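Local structure of Lmo0135 protein (Listeria monocytogenes EGD-e, 5ISU) at residues A[22-27]-A[209-214]; A[199-204]-A[492-497]; A[229-234]-A[470-475]; A[245-250]-A[474-479]; A[253-258]-A[399-404]. The protein serves as the substrate-binding protein of an ABC transporter and probably captures peptides or related solutes outside the membrane for import. All coordinates share one frame; numbering follows the deposited sequence.

Contact 1: residues A[22-27]-A[209-214]; sequences IGVTGD and VTFRIT
I22, G23 and V24 lie beside F211, R212 and I213 in parallel, and four backbone hydrogen bonds join them. I22 gives its N-H to T210 O (2.8 Å) and takes one at its own O from R212 N (2.7 Å), and V24 repeats the pattern two residues on, donating to R212 O and accepting from T214 N. All four bonds are fairly straight, I22 N to T210 O reaching 173° at the hydrogen. The carbonyl oxygens also receive weaker CA-H...O approaches, as from F211 CA to I22 O at 3.3 Å.

Apolar packing falls on the sheet face shared by I22, V24, F211 and I213. I22 runs side by side with F211, pointing the same way, and its CD1 lies 3.7 Å from F211 CE1 and 3.8 Å from V209 CG1. With CG1 of I22 anti to the carbonyl carbon (chi1 -48°), the branch is carried along the ring toward V209. V24 CG1 meets the same ring at its edge, 3.9 Å from F211 CD1. Beyond it V24 CG2 touches I213 CG1.

The polar end is looser. D27 crosses I213 at about a right angle, OD2 resting 3.7 Å from I213 CD1, while that oxygen is held by G188 N and Y185 OH. Helix 39-48 packs on F211 through T43 and I44. Strand 19-24 is the outermost strand of this mixed sheet, parallel to 208-213, whose other side meets 190-195 antiparallel, as in solute-binding proteins related to OppA and DppA.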
# COMPACT_ATOMS: atom_id res chain seq x y z
N ILE A 22 -3.68 21.11 -1.18
CA ILE A 22 -3.18 19.90 -0.53
C ILE A 22 -1.68 19.79 -0.68
O ILE A 22 -1.15 19.91 -1.78
CB ILE A 22 -3.83 18.65 -1.14
CG1 ILE A 22 -5.35 18.82 -1.24
CG2 ILE A 22 -3.44 17.40 -0.34
CD1 ILE A 22 -6.06 17.61 -1.80
N GLY A 23 -0.99 19.56 0.42
CA GLY A 23 0.47 19.49 0.41
C GLY A 23 0.95 18.08 0.11
O GLY A 23 0.47 17.14 0.73
N VAL A 24 1.83 17.95 -0.88
CA VAL A 24 2.45 16.66 -1.20
C VAL A 24 3.97 16.90 -1.19
O VAL A 24 4.43 18.05 -1.25
CB VAL A 24 1.97 16.08 -2.54
CG1 VAL A 24 0.49 15.80 -2.46
CG2 VAL A 24 2.28 17.02 -3.69
N THR A 25 4.74 15.82 -1.13
CA THR A 25 6.19 15.93 -0.97
C THR A 25 7.05 15.96 -2.24
O THR A 25 8.15 16.54 -2.20
CB THR A 25 6.71 14.81 -0.06
OG1 THR A 25 6.41 13.53 -0.64
CG2 THR A 25 6.08 14.92 1.34
N GLY A 26 6.60 15.35 -3.33
CA GLY A 26 7.38 15.32 -4.57
C GLY A 26 6.54 15.50 -5.81
O GLY A 26 5.32 15.73 -5.72
N ASP A 27 7.19 15.42 -6.97
CA ASP A 27 6.51 15.53 -8.26
C ASP A 27 5.85 14.23 -8.62
O ASP A 27 6.39 13.16 -8.32
CB ASP A 27 7.47 15.87 -9.42
CG ASP A 27 7.98 17.31 -9.39
OD1 ASP A 27 8.99 17.58 -8.69
OD2 ASP A 27 7.42 18.14 -10.15
N VAL A 209 -9.02 22.38 -6.63
CA VAL A 209 -8.10 21.63 -5.78
C VAL A 209 -6.72 21.75 -6.38
O VAL A 209 -6.54 21.51 -7.57
CB VAL A 209 -8.49 20.15 -5.64
CG1 VAL A 209 -7.42 19.38 -4.87
CG2 VAL A 209 -9.82 20.01 -4.93
N THR A 210 -5.76 22.15 -5.56
CA THR A 210 -4.40 22.33 -6.00
C THR A 210 -3.53 21.44 -5.15
O THR A 210 -3.70 21.41 -3.93
CB THR A 210 -3.93 23.79 -5.80
OG1 THR A 210 -4.80 24.67 -6.52
CG2 THR A 210 -2.48 23.99 -6.29
N PHE A 211 -2.65 20.67 -5.79
CA PHE A 211 -1.68 19.85 -5.06
C PHE A 211 -0.39 20.64 -5.06
O PHE A 211 0.21 20.81 -6.12
CB PHE A 211 -1.49 18.48 -5.71
CG PHE A 211 -2.67 17.56 -5.52
CD1 PHE A 211 -2.74 16.73 -4.40
CD2 PHE A 211 -3.70 17.54 -6.43
CE1 PHE A 211 -3.82 15.89 -4.21
CE2 PHE A 211 -4.80 16.71 -6.24
CZ PHE A 211 -4.85 15.88 -5.14
N ARG A 212 -0.01 21.13 -3.88
CA ARG A 212 1.20 21.95 -3.69
C ARG A 212 2.42 21.11 -3.29
O ARG A 212 2.42 20.47 -2.25
CB ARG A 212 0.92 23.01 -2.61
CG ARG A 212 2.09 23.86 -2.15
CD ARG A 212 2.74 24.65 -3.27
NE ARG A 212 1.85 25.65 -3.86
CZ ARG A 212 2.20 26.47 -4.86
NH1 ARG A 212 3.43 26.41 -5.38
NH2 ARG A 212 1.32 27.34 -5.35
N ILE A 213 3.47 21.19 -4.09
CA ILE A 213 4.68 20.41 -3.87
C ILE A 213 5.69 21.11 -2.94
O ILE A 213 6.36 22.02 -3.36
CB ILE A 213 5.36 20.12 -5.23
CG1 ILE A 213 4.37 19.44 -6.18
CG2 ILE A 213 6.61 19.27 -5.04
CD1 ILE A 213 4.91 19.19 -7.57
N THR A 214 5.79 20.66 -1.68
CA THR A 214 6.75 21.22 -0.71
C THR A 214 7.38 20.07 0.09
O THR A 214 6.71 19.39 0.88
CB THR A 214 6.14 22.28 0.24
OG1 THR A 214 5.42 23.27 -0.51
CG2 THR A 214 7.26 23.00 1.07

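Contact 2: residues A[199-204]-A[492-497]; sequences YFDGKP and FRDLSK
Y199 and D494 come at each other from opposite directions, with ring and carboxylate planes nearly perpendicular (86° apart). The phenol OH donates to D494 OD2 at 2.8 Å, approaching from well above the carboxylate plane rather than within it. CG of Y199 stands anti to its N (chi1 176°), which sends the ring across to the aspartate. The other oxygen, D494 OD1, is gripped from one face by two donors of S496, its OG (2.6 Å) and its N; the latter closes an Asx turn. S496 OG also lies 3.5 Å from Y199 CE2, and S496 CB packs on P204 CB at 3.7 Å.

K497 and D201 cross at about a right angle, NZ forming a salt bridge to D201 OD2 (3.1 Å) from above its plane. One water donates to both D201 OD2 and D494 OD2, which probably eases the meeting of these two like charges, and accepts from R493 NH1. A second ties G202 O, S496 OG and K497 NZ together.

The loop between strands 190-195 and 208-213 is thus fastened to the loop and short 3-10 segment 495-497 before strand 499-500. P204 and L495 rest on Y180 of strand 180-186, and K497 lies against helix 481-484.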
# COMPACT_ATOMS: atom_id res chain seq x y z
N TYR A 199 -19.76 14.42 -12.17
CA TYR A 199 -19.16 13.32 -11.39
C TYR A 199 -20.29 12.40 -10.94
O TYR A 199 -21.30 12.86 -10.40
CB TYR A 199 -18.39 13.88 -10.21
CG TYR A 199 -17.82 12.83 -9.29
CD1 TYR A 199 -16.90 11.90 -9.77
CD2 TYR A 199 -18.15 12.80 -7.94
CE1 TYR A 199 -16.37 10.94 -8.93
CE2 TYR A 199 -17.60 11.87 -7.10
CZ TYR A 199 -16.70 10.92 -7.61
OH TYR A 199 -16.16 9.96 -6.77
N PHE A 200 -20.12 11.10 -11.13
CA PHE A 200 -21.22 10.16 -10.85
C PHE A 200 -21.79 10.20 -9.43
O PHE A 200 -22.97 9.94 -9.25
CB PHE A 200 -20.80 8.71 -11.16
CG PHE A 200 -19.96 8.09 -10.10
CD1 PHE A 200 -18.58 8.22 -10.11
CD2 PHE A 200 -20.55 7.39 -9.05
CE1 PHE A 200 -17.81 7.67 -9.10
CE2 PHE A 200 -19.79 6.83 -8.03
CZ PHE A 200 -18.42 6.98 -8.06
N ASP A 201 -20.99 10.50 -8.43
CA ASP A 201 -21.50 10.41 -7.07
C ASP A 201 -22.09 11.72 -6.54
O ASP A 201 -22.47 11.79 -5.36
CB ASP A 201 -20.42 9.89 -6.10
CG ASP A 201 -21.01 9.11 -4.93
OD1 ASP A 201 -21.97 8.35 -5.16
OD2 ASP A 201 -20.50 9.24 -3.80
N GLY A 202 -22.18 12.74 -7.41
CA GLY A 202 -22.74 14.02 -7.04
C GLY A 202 -21.75 15.13 -7.30
O GLY A 202 -20.54 14.95 -7.15
N LYS A 203 -22.28 16.29 -7.64
CA LYS A 203 -21.47 17.46 -7.95
C LYS A 203 -20.55 17.83 -6.77
O LYS A 203 -21.03 18.05 -5.67
CB LYS A 203 -22.42 18.64 -8.29
CG LYS A 203 -21.72 19.95 -8.67
CD LYS A 203 -22.72 21.08 -8.76
CE LYS A 203 -22.03 22.43 -8.93
NZ LYS A 203 -23.00 23.55 -8.84
N PRO A 204 -19.23 17.92 -6.99
CA PRO A 204 -18.33 18.28 -5.87
C PRO A 204 -18.63 19.66 -5.25
O PRO A 204 -19.05 20.58 -5.96
CB PRO A 204 -16.96 18.29 -6.52
CG PRO A 204 -17.09 17.39 -7.69
CD PRO A 204 -18.47 17.62 -8.21
N PHE A 492 -7.49 10.77 1.17
CA PHE A 492 -8.93 10.56 1.17
C PHE A 492 -9.35 9.74 -0.04
O PHE A 492 -8.65 9.69 -1.06
CB PHE A 492 -9.69 11.87 1.15
CG PHE A 492 -9.65 12.63 2.45
CD1 PHE A 492 -10.44 12.23 3.51
CD2 PHE A 492 -8.89 13.77 2.58
CE1 PHE A 492 -10.44 12.93 4.71
CE2 PHE A 492 -8.90 14.48 3.77
CZ PHE A 492 -9.67 14.05 4.84
N ARG A 493 -10.53 9.13 0.11
CA ARG A 493 -11.13 8.29 -0.92
C ARG A 493 -11.76 9.17 -1.96
O ARG A 493 -11.57 8.94 -3.17
CB ARG A 493 -12.20 7.40 -0.29
CG ARG A 493 -12.90 6.39 -1.21
CD ARG A 493 -14.05 5.68 -0.49
NE ARG A 493 -14.97 6.66 0.09
CZ ARG A 493 -15.94 7.29 -0.58
NH1 ARG A 493 -16.17 7.04 -1.84
NH2 ARG A 493 -16.66 8.21 0.04
N ASP A 494 -12.47 10.20 -1.49
CA ASP A 494 -13.21 11.07 -2.37
C ASP A 494 -13.28 12.51 -1.82
O ASP A 494 -14.05 12.81 -0.90
CB ASP A 494 -14.61 10.49 -2.56
CG ASP A 494 -15.40 11.19 -3.67
OD1 ASP A 494 -14.98 12.26 -4.17
OD2 ASP A 494 -16.47 10.66 -4.06
N LEU A 495 -12.49 13.38 -2.44
CA LEU A 495 -12.40 14.78 -2.07
C LEU A 495 -13.65 15.61 -2.38
O LEU A 495 -13.75 16.74 -1.90
CB LEU A 495 -11.19 15.41 -2.77
CG LEU A 495 -9.79 14.92 -2.38
CD1 LEU A 495 -8.73 15.40 -3.36
CD2 LEU A 495 -9.46 15.41 -0.98
N SER A 496 -14.56 15.08 -3.20
CA SER A 496 -15.79 15.80 -3.57
C SER A 496 -16.74 15.96 -2.39
O SER A 496 -17.67 16.78 -2.45
CB SER A 496 -16.54 15.08 -4.71
OG SER A 496 -17.04 13.83 -4.28
N LYS A 497 -16.52 15.17 -1.32
CA LYS A 497 -17.30 15.27 -0.08
C LYS A 497 -16.82 16.37 0.88
O LYS A 497 -17.56 16.74 1.81
CB LYS A 497 -17.33 13.93 0.65
CG LYS A 497 -17.81 12.74 -0.20
CD LYS A 497 -19.11 13.01 -0.94
CE LYS A 497 -19.47 11.83 -1.84
NZ LYS A 497 -20.63 12.16 -2.70
O HOH W 1 -17.96 8.88 -2.75
O HOH W 2 -19.69 13.75 -4.74

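Contact 3: residues A[229-234]-A[470-475]; sequences INLKSI and AVLALD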
# COMPACT_ATOMS: atom_id res chain seq x y z
N ILE A 229 -1.45 26.19 2.84
CA ILE A 229 -1.77 24.80 2.60
C ILE A 229 -2.93 24.52 3.55
O ILE A 229 -2.93 25.02 4.69
CB ILE A 229 -0.60 23.84 2.89
CG1 ILE A 229 0.53 24.07 1.88
CG2 ILE A 229 -1.05 22.38 2.79
CD1 ILE A 229 1.74 23.19 2.10
N ASN A 230 -3.91 23.75 3.08
CA ASN A 230 -5.10 23.42 3.87
C ASN A 230 -5.16 21.98 4.38
O ASN A 230 -5.89 21.70 5.33
CB ASN A 230 -6.34 23.62 2.99
CG ASN A 230 -6.48 25.03 2.48
OD1 ASN A 230 -6.46 25.26 1.27
ND2 ASN A 230 -6.57 26.00 3.39
N LEU A 231 -4.40 21.09 3.75
CA LEU A 231 -4.43 19.66 4.05
C LEU A 231 -3.12 18.98 3.69
O LEU A 231 -2.56 19.25 2.64
CB LEU A 231 -5.57 18.98 3.25
CG LEU A 231 -5.56 17.42 3.17
CD1 LEU A 231 -5.68 16.80 4.55
CD2 LEU A 231 -6.66 16.90 2.25
N LYS A 232 -2.64 18.12 4.57
CA LYS A 232 -1.41 17.38 4.30
C LYS A 232 -1.22 16.29 5.34
O LYS A 232 -1.84 16.29 6.40
CB LYS A 232 -0.18 18.30 4.39
CG LYS A 232 0.06 18.85 5.80
CD LYS A 232 1.09 19.97 5.86
CE LYS A 232 2.48 19.50 5.47
NZ LYS A 232 3.04 18.48 6.39
N SER A 233 -0.29 15.39 5.02
CA SER A 233 0.15 14.35 5.91
C SER A 233 1.17 14.94 6.89
O SER A 233 1.96 15.81 6.53
CB SER A 233 0.81 13.24 5.11
OG SER A 233 -0.13 12.70 4.19
N ILE A 234 1.15 14.44 8.13
CA ILE A 234 2.01 14.89 9.20
C ILE A 234 2.79 13.69 9.74
O ILE A 234 2.27 12.59 9.82
CB ILE A 234 1.16 15.46 10.38
CG1 ILE A 234 0.19 16.53 9.89
CG2 ILE A 234 2.03 16.01 11.49
CD1 ILE A 234 0.84 17.69 9.16
N ALA A 470 -1.37 6.42 9.71
CA ALA A 470 -0.92 7.63 9.05
C ALA A 470 -1.68 8.76 9.76
O ALA A 470 -2.66 8.51 10.46
CB ALA A 470 -1.26 7.59 7.58
N VAL A 471 -1.21 9.99 9.57
CA VAL A 471 -1.81 11.17 10.21
C VAL A 471 -1.97 12.31 9.21
O VAL A 471 -1.05 12.60 8.44
CB VAL A 471 -0.93 11.69 11.37
CG1 VAL A 471 -1.62 12.83 12.10
CG2 VAL A 471 -0.62 10.57 12.35
N LEU A 472 -3.15 12.94 9.23
CA LEU A 472 -3.45 14.09 8.40
C LEU A 472 -3.81 15.28 9.27
O LEU A 472 -4.38 15.13 10.35
CB LEU A 472 -4.69 13.87 7.55
CG LEU A 472 -4.66 12.76 6.52
CD1 LEU A 472 -6.07 12.61 5.97
CD2 LEU A 472 -3.64 13.06 5.42
N ALA A 473 -3.55 16.46 8.73
CA ALA A 473 -3.95 17.70 9.35
C ALA A 473 -4.82 18.38 8.30
O ALA A 473 -4.40 18.55 7.15
CB ALA A 473 -2.74 18.55 9.70
N LEU A 474 -6.04 18.74 8.70
CA LEU A 474 -7.02 19.39 7.82
C LEU A 474 -7.49 20.70 8.44
O LEU A 474 -8.04 20.69 9.53
CB LEU A 474 -8.25 18.49 7.61
CG LEU A 474 -9.40 19.11 6.81
CD1 LEU A 474 -8.90 19.45 5.42
CD2 LEU A 474 -10.64 18.22 6.70
N ASP A 475 -7.31 21.81 7.72
CA ASP A 475 -7.74 23.15 8.16
C ASP A 475 -9.19 23.04 8.72
O ASP A 475 -10.11 22.52 8.04
CB ASP A 475 -7.60 24.12 6.97
CG ASP A 475 -8.10 25.53 7.24
OD1 ASP A 475 -8.87 25.77 8.21
OD2 ASP A 475 -7.78 26.41 6.42
O HOH W 3 1.32 10.21 8.57
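I234 CG1 meets A473 CB at 3.6 Å, and I234 CD1 lies against the same methyl group. CG1 of I234 stands beside its N, anti to the carbonyl carbon (chi1 -53°), which brings this branch rather than CG2 over the alanine. L231, S233, L472 and L474 share the other face of the sheet. There L231 CB touches L474 CD1 at 4.0 Å and L472 CD2 packs against S233 OG, while F492 covers L231 and L472.

Between the two faces runs the antiparallel backbone ladder. K232 and A473 form the hydrogen-bonded pair, A473 N donating to K232 O at 2.9 Å and K232 N to A473 O at 3.2 Å. I234 N continues the ladder to V471 O, and a water then links I234 O with V471 N.

The opposite end is polar. D475 N donates to N230 O (2.8 Å), and the two side chains lie side by side, their planes 34° apart. The bond from N230 ND2 to the anti side of D475 OD2 is long (3.3 Å) and bent (139°), so the amide's rotation is set chiefly by OD1 accepting from I21 N. D475 OD1 accepts from R477 N. K232, a buried residue, directs NZ to two neutral oxygens, S233 O and N221 OD1. The charge of D475 is probably offset by R477, whereas that of K232 is probably solvated by these oxygens rather than paired.

Contact 4: residues A[245-250]-A[474-479]; sequences ASAVNI and LDSRYG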
# COMPACT_ATOMS: atom_id res chain seq x y z
N ALA A 245 -0.39 25.00 16.72
CA ALA A 245 0.04 26.15 15.91
C ALA A 245 -1.11 26.91 15.21
O ALA A 245 -1.01 28.12 15.01
CB ALA A 245 1.10 25.73 14.89
N SER A 246 -2.16 26.20 14.81
CA SER A 246 -3.32 26.85 14.16
C SER A 246 -4.58 26.00 14.33
O SER A 246 -4.55 24.96 14.99
CB SER A 246 -3.06 27.10 12.66
OG SER A 246 -2.99 25.90 11.91
N ALA A 247 -5.68 26.45 13.73
CA ALA A 247 -6.94 25.71 13.81
C ALA A 247 -6.95 24.58 12.77
O ALA A 247 -7.26 24.81 11.62
CB ALA A 247 -8.12 26.65 13.62
N VAL A 248 -6.56 23.38 13.20
CA VAL A 248 -6.57 22.20 12.34
C VAL A 248 -7.10 21.00 13.11
O VAL A 248 -6.89 20.86 14.32
CB VAL A 248 -5.16 21.82 11.80
CG1 VAL A 248 -4.54 22.95 10.99
CG2 VAL A 248 -4.23 21.39 12.93
N ASN A 249 -7.78 20.12 12.39
CA ASN A 249 -8.26 18.89 12.95
C ASN A 249 -7.23 17.82 12.56
O ASN A 249 -6.82 17.73 11.39
CB ASN A 249 -9.67 18.57 12.41
CG ASN A 249 -10.72 19.61 12.83
OD1 ASN A 249 -10.66 20.19 13.92
ND2 ASN A 249 -11.69 19.82 11.97
N ILE A 250 -6.77 17.05 13.54
CA ILE A 250 -5.81 16.00 13.29
C ILE A 250 -6.58 14.71 13.15
O ILE A 250 -7.41 14.40 14.00
CB ILE A 250 -4.79 15.88 14.42
CG1 ILE A 250 -4.03 17.20 14.58
CG2 ILE A 250 -3.83 14.73 14.16
CD1 ILE A 250 -3.29 17.64 13.33
N LEU A 474 -6.04 18.74 8.70
CA LEU A 474 -7.02 19.39 7.82
C LEU A 474 -7.49 20.70 8.44
O LEU A 474 -8.04 20.69 9.53
CB LEU A 474 -8.25 18.49 7.61
CG LEU A 474 -9.40 19.11 6.81
CD1 LEU A 474 -8.90 19.45 5.42
CD2 LEU A 474 -10.64 18.22 6.70
N ASP A 475 -7.31 21.81 7.72
CA ASP A 475 -7.74 23.15 8.16
C ASP A 475 -9.19 23.04 8.72
O ASP A 475 -10.11 22.52 8.04
CB ASP A 475 -7.60 24.12 6.97
CG ASP A 475 -8.10 25.53 7.24
OD1 ASP A 475 -8.87 25.77 8.21
OD2 ASP A 475 -7.78 26.41 6.42
N SER A 476 -9.36 23.51 9.96
CA SER A 476 -10.63 23.43 10.69
C SER A 476 -11.83 24.06 10.01
O SER A 476 -12.94 23.74 10.36
CB SER A 476 -10.51 23.95 12.13
OG SER A 476 -9.82 22.99 12.92
N ARG A 477 -11.60 24.94 9.04
CA ARG A 477 -12.70 25.53 8.29
C ARG A 477 -13.35 24.52 7.30
O ARG A 477 -14.41 24.82 6.74
CB ARG A 477 -12.20 26.73 7.49
CG ARG A 477 -11.51 27.83 8.29
CD ARG A 477 -11.05 28.97 7.39
NE ARG A 477 -10.26 28.47 6.26
CZ ARG A 477 -9.86 29.20 5.23
NH1 ARG A 477 -10.13 30.50 5.15
NH2 ARG A 477 -9.16 28.61 4.25
N TYR A 478 -12.74 23.35 7.11
CA TYR A 478 -13.27 22.35 6.17
C TYR A 478 -14.01 21.21 6.86
O TYR A 478 -13.50 20.61 7.80
CB TYR A 478 -12.13 21.77 5.29
CG TYR A 478 -11.51 22.77 4.35
CD1 TYR A 478 -10.53 23.64 4.78
CD2 TYR A 478 -11.90 22.83 3.00
CE1 TYR A 478 -9.96 24.57 3.93
CE2 TYR A 478 -11.32 23.74 2.13
CZ TYR A 478 -10.34 24.62 2.60
OH TYR A 478 -9.77 25.55 1.77
N GLY A 479 -15.21 20.90 6.38
CA GLY A 479 -15.98 19.80 6.93
C GLY A 479 -16.04 18.65 5.94
O GLY A 479 -15.47 18.73 4.83
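N249 and L474 form a hydrogen-bonded antiparallel pair: N249 N donates to L474 O (2.9 Å), and L474 N returns a bond to N249 O (3.0 Å). One step further out, S476 N donates to A247 O at 3.0 Å, and the bond is straight at the hydrogen (169°).

The side chains add a weaker polar layer. S476 OG gives a weak hydrogen bond to N249 OD1 at 3.1 Å. With OG anti to the carbonyl carbon (chi1 -75°), the hydroxyl is carried back over the backbone of 247-249, within reach of the amide.

Within 474-479 the chain turns sharply. D475 OD1 accepts from R477 N, 3.0 Å away, in an Asx turn, and the R477 side chain bends back so that NE makes a weak, salt-bridged bond to D475 OD2. Y478 N closes a type I turn on D475 O, and the tyrosine ring has that same oxygen at its edge. Y478 OH reaches S19 O, while R477 and Y478 both lie on L500 of strand 499-500.

Side-chain packing between the two segments is slight: A247 CB meets S476 CB at 3.9 Å. V248 and D475 are a non-hydrogen-bonded pair with diverging side chains.

The whole is the end of an antiparallel strand pair: 248-263 starts, after helix 239-245, where 462-475 finishes, and a type I turn overlapped by an Asx turn of D475 leads the latter into strand 478-479.

Contact 5: residues A[253-258]-A[399-404]; sequences YPENRL and GYIMGN
L258 and Y400 make the tight part of this contact. They form a hydrogen-bonded antiparallel pair, L258 N donating to Y400 O (3.0 Å) and Y400 N to L258 O (3.1 Å). Their side chains run side by side, with L258 CD2 set obliquely to the ring and 3.4 Å from Y400 OH. Next to them G399 CA comes within 3.0 Å of L258 O. R257 has CG anti to the backbone N (chi1 178°) and is extended to NE, which lays the guanidinium alongside G399, whose CA sits over one face, 3.7 Å from R257 NH1. I401 crosses R257 at about a right angle, CG1 against R257 CB.

Toward E255 and N256 the strands part. I401 CG2 still touches E255 O at 3.7 Å. N256, whose backbone is in the left-handed region, meets I401 CA through its O in a CA-H...O contact and is otherwise bridged by a water to M402 N.

The polar ends find partners outside the two segments: R257 in D468, E255 in R39, and Y400 OH in F305 O and Y413 OH. The segments therefore meet mainly through backbone and hydrocarbon; the charges of R257 and E255 are probably balanced by D468 and R39, with one water bridging the backbones where the pairing ends.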
# COMPACT_ATOMS: atom_id res chain seq x y z
N TYR A 253 -5.64 7.37 11.27
CA TYR A 253 -6.33 6.21 10.71
C TYR A 253 -5.31 5.14 10.26
O TYR A 253 -4.15 5.47 10.00
CB TYR A 253 -7.18 6.68 9.52
CG TYR A 253 -6.35 7.41 8.48
CD1 TYR A 253 -5.98 8.73 8.66
CD2 TYR A 253 -5.92 6.76 7.32
CE1 TYR A 253 -5.20 9.39 7.74
CE2 TYR A 253 -5.15 7.42 6.38
CZ TYR A 253 -4.79 8.73 6.59
OH TYR A 253 -4.01 9.39 5.67
N PRO A 254 -5.73 3.87 10.17
CA PRO A 254 -4.76 2.85 9.77
C PRO A 254 -4.27 3.02 8.35
O PRO A 254 -5.03 3.37 7.48
CB PRO A 254 -5.54 1.53 9.93
CG PRO A 254 -6.67 1.84 10.87
CD PRO A 254 -7.03 3.26 10.53
N GLU A 255 -2.97 2.85 8.13
CA GLU A 255 -2.41 2.95 6.78
C GLU A 255 -2.21 1.56 6.17
O GLU A 255 -1.72 1.44 5.05
CB GLU A 255 -1.10 3.75 6.75
CG GLU A 255 -0.66 4.12 5.32
CD GLU A 255 0.15 5.40 5.22
OE1 GLU A 255 -0.07 6.17 4.25
OE2 GLU A 255 0.97 5.68 6.14
N ASN A 256 -2.64 0.53 6.90
CA ASN A 256 -2.47 -0.86 6.48
C ASN A 256 -1.01 -1.18 6.20
O ASN A 256 -0.70 -1.98 5.33
CB ASN A 256 -3.36 -1.20 5.28
CG ASN A 256 -4.84 -1.12 5.59
OD1 ASN A 256 -5.26 -1.23 6.73
ND2 ASN A 256 -5.63 -0.96 4.57
N ARG A 257 -0.12 -0.53 6.93
CA ARG A 257 1.29 -0.77 6.77
C ARG A 257 1.82 -1.63 7.91
O ARG A 257 1.51 -1.39 9.08
CB ARG A 257 2.06 0.55 6.74
CG ARG A 257 3.56 0.36 6.62
CD ARG A 257 4.29 1.69 6.48
NE ARG A 257 5.74 1.52 6.33
CZ ARG A 257 6.61 1.35 7.33
NH1 ARG A 257 7.92 1.22 7.07
NH2 ARG A 257 6.21 1.31 8.60
N LEU A 258 2.57 -2.67 7.55
CA LEU A 258 3.27 -3.48 8.52
C LEU A 258 4.73 -2.99 8.56
O LEU A 258 5.37 -2.87 7.54
CB LEU A 258 3.27 -4.97 8.16
CG LEU A 258 4.24 -5.79 9.01
CD1 LEU A 258 3.82 -5.85 10.48
CD2 LEU A 258 4.46 -7.19 8.47
N GLY A 399 8.97 -2.29 5.45
CA GLY A 399 7.54 -2.15 5.62
C GLY A 399 6.80 -2.36 4.34
O GLY A 399 7.40 -2.29 3.28
N TYR A 400 5.52 -2.68 4.43
CA TYR A 400 4.69 -2.83 3.24
C TYR A 400 3.22 -2.58 3.47
O TYR A 400 2.71 -2.72 4.58
CB TYR A 400 4.88 -4.19 2.57
CG TYR A 400 4.70 -5.47 3.43
CD1 TYR A 400 3.51 -5.77 4.11
CD2 TYR A 400 5.71 -6.41 3.47
CE1 TYR A 400 3.38 -6.94 4.86
CE2 TYR A 400 5.58 -7.58 4.20
CZ TYR A 400 4.42 -7.85 4.88
OH TYR A 400 4.35 -9.03 5.58
N ILE A 401 2.56 -2.21 2.38
CA ILE A 401 1.12 -1.98 2.30
C ILE A 401 0.72 -2.88 1.12
O ILE A 401 0.88 -2.49 -0.04
CB ILE A 401 0.82 -0.51 2.01
CG1 ILE A 401 1.46 0.40 3.09
CG2 ILE A 401 -0.68 -0.28 1.92
CD1 ILE A 401 1.45 1.87 2.73
N MET A 402 0.18 -4.07 1.41
CA MET A 402 -0.08 -5.05 0.34
C MET A 402 -1.47 -5.27 -0.25
O MET A 402 -1.59 -6.00 -1.25
CB MET A 402 0.44 -6.42 0.78
CG MET A 402 1.93 -6.48 0.95
SD MET A 402 2.84 -5.95 -0.50
CE MET A 402 2.36 -7.14 -1.74
N GLY A 403 -2.50 -4.68 0.32
CA GLY A 403 -3.84 -4.92 -0.24
C GLY A 403 -4.68 -5.91 0.59
O GLY A 403 -4.21 -6.46 1.61
N ASN A 404 -5.90 -6.13 0.09
CA ASN A 404 -6.94 -6.91 0.77
C ASN A 404 -6.96 -8.43 0.59
O ASN A 404 -7.72 -9.10 1.29
CB ASN A 404 -8.33 -6.33 0.39
CG ASN A 404 -8.52 -4.89 0.84
OD1 ASN A 404 -7.80 -4.38 1.70
ND2 ASN A 404 -9.51 -4.21 0.25
O HOH W 4 -0.52 -4.70 3.96

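Overall arrangement
From the N terminus, contact 1 closes a first loop by bringing 209-214 back beside 22-27, before contacts 3, 4 and 5 open. Contact 2 opens within that loop, at 199-204, and closes near the C terminus, so the two cross; L495 packs on I22 and F211. Contacts 3, 4 and 5 all nest inside the loop of contact 2. Contacts 3 and 4 end on the same strand, 462-475, which stands between 231-233 and 248-263, and contact 5 is nested inside both. G23 and L231 join contact 1 to contact 3, and A470 and Y253 join contact 3 to contact 5. Strand 248-263 carries contacts 4 and 5, running from one lobe toward the other.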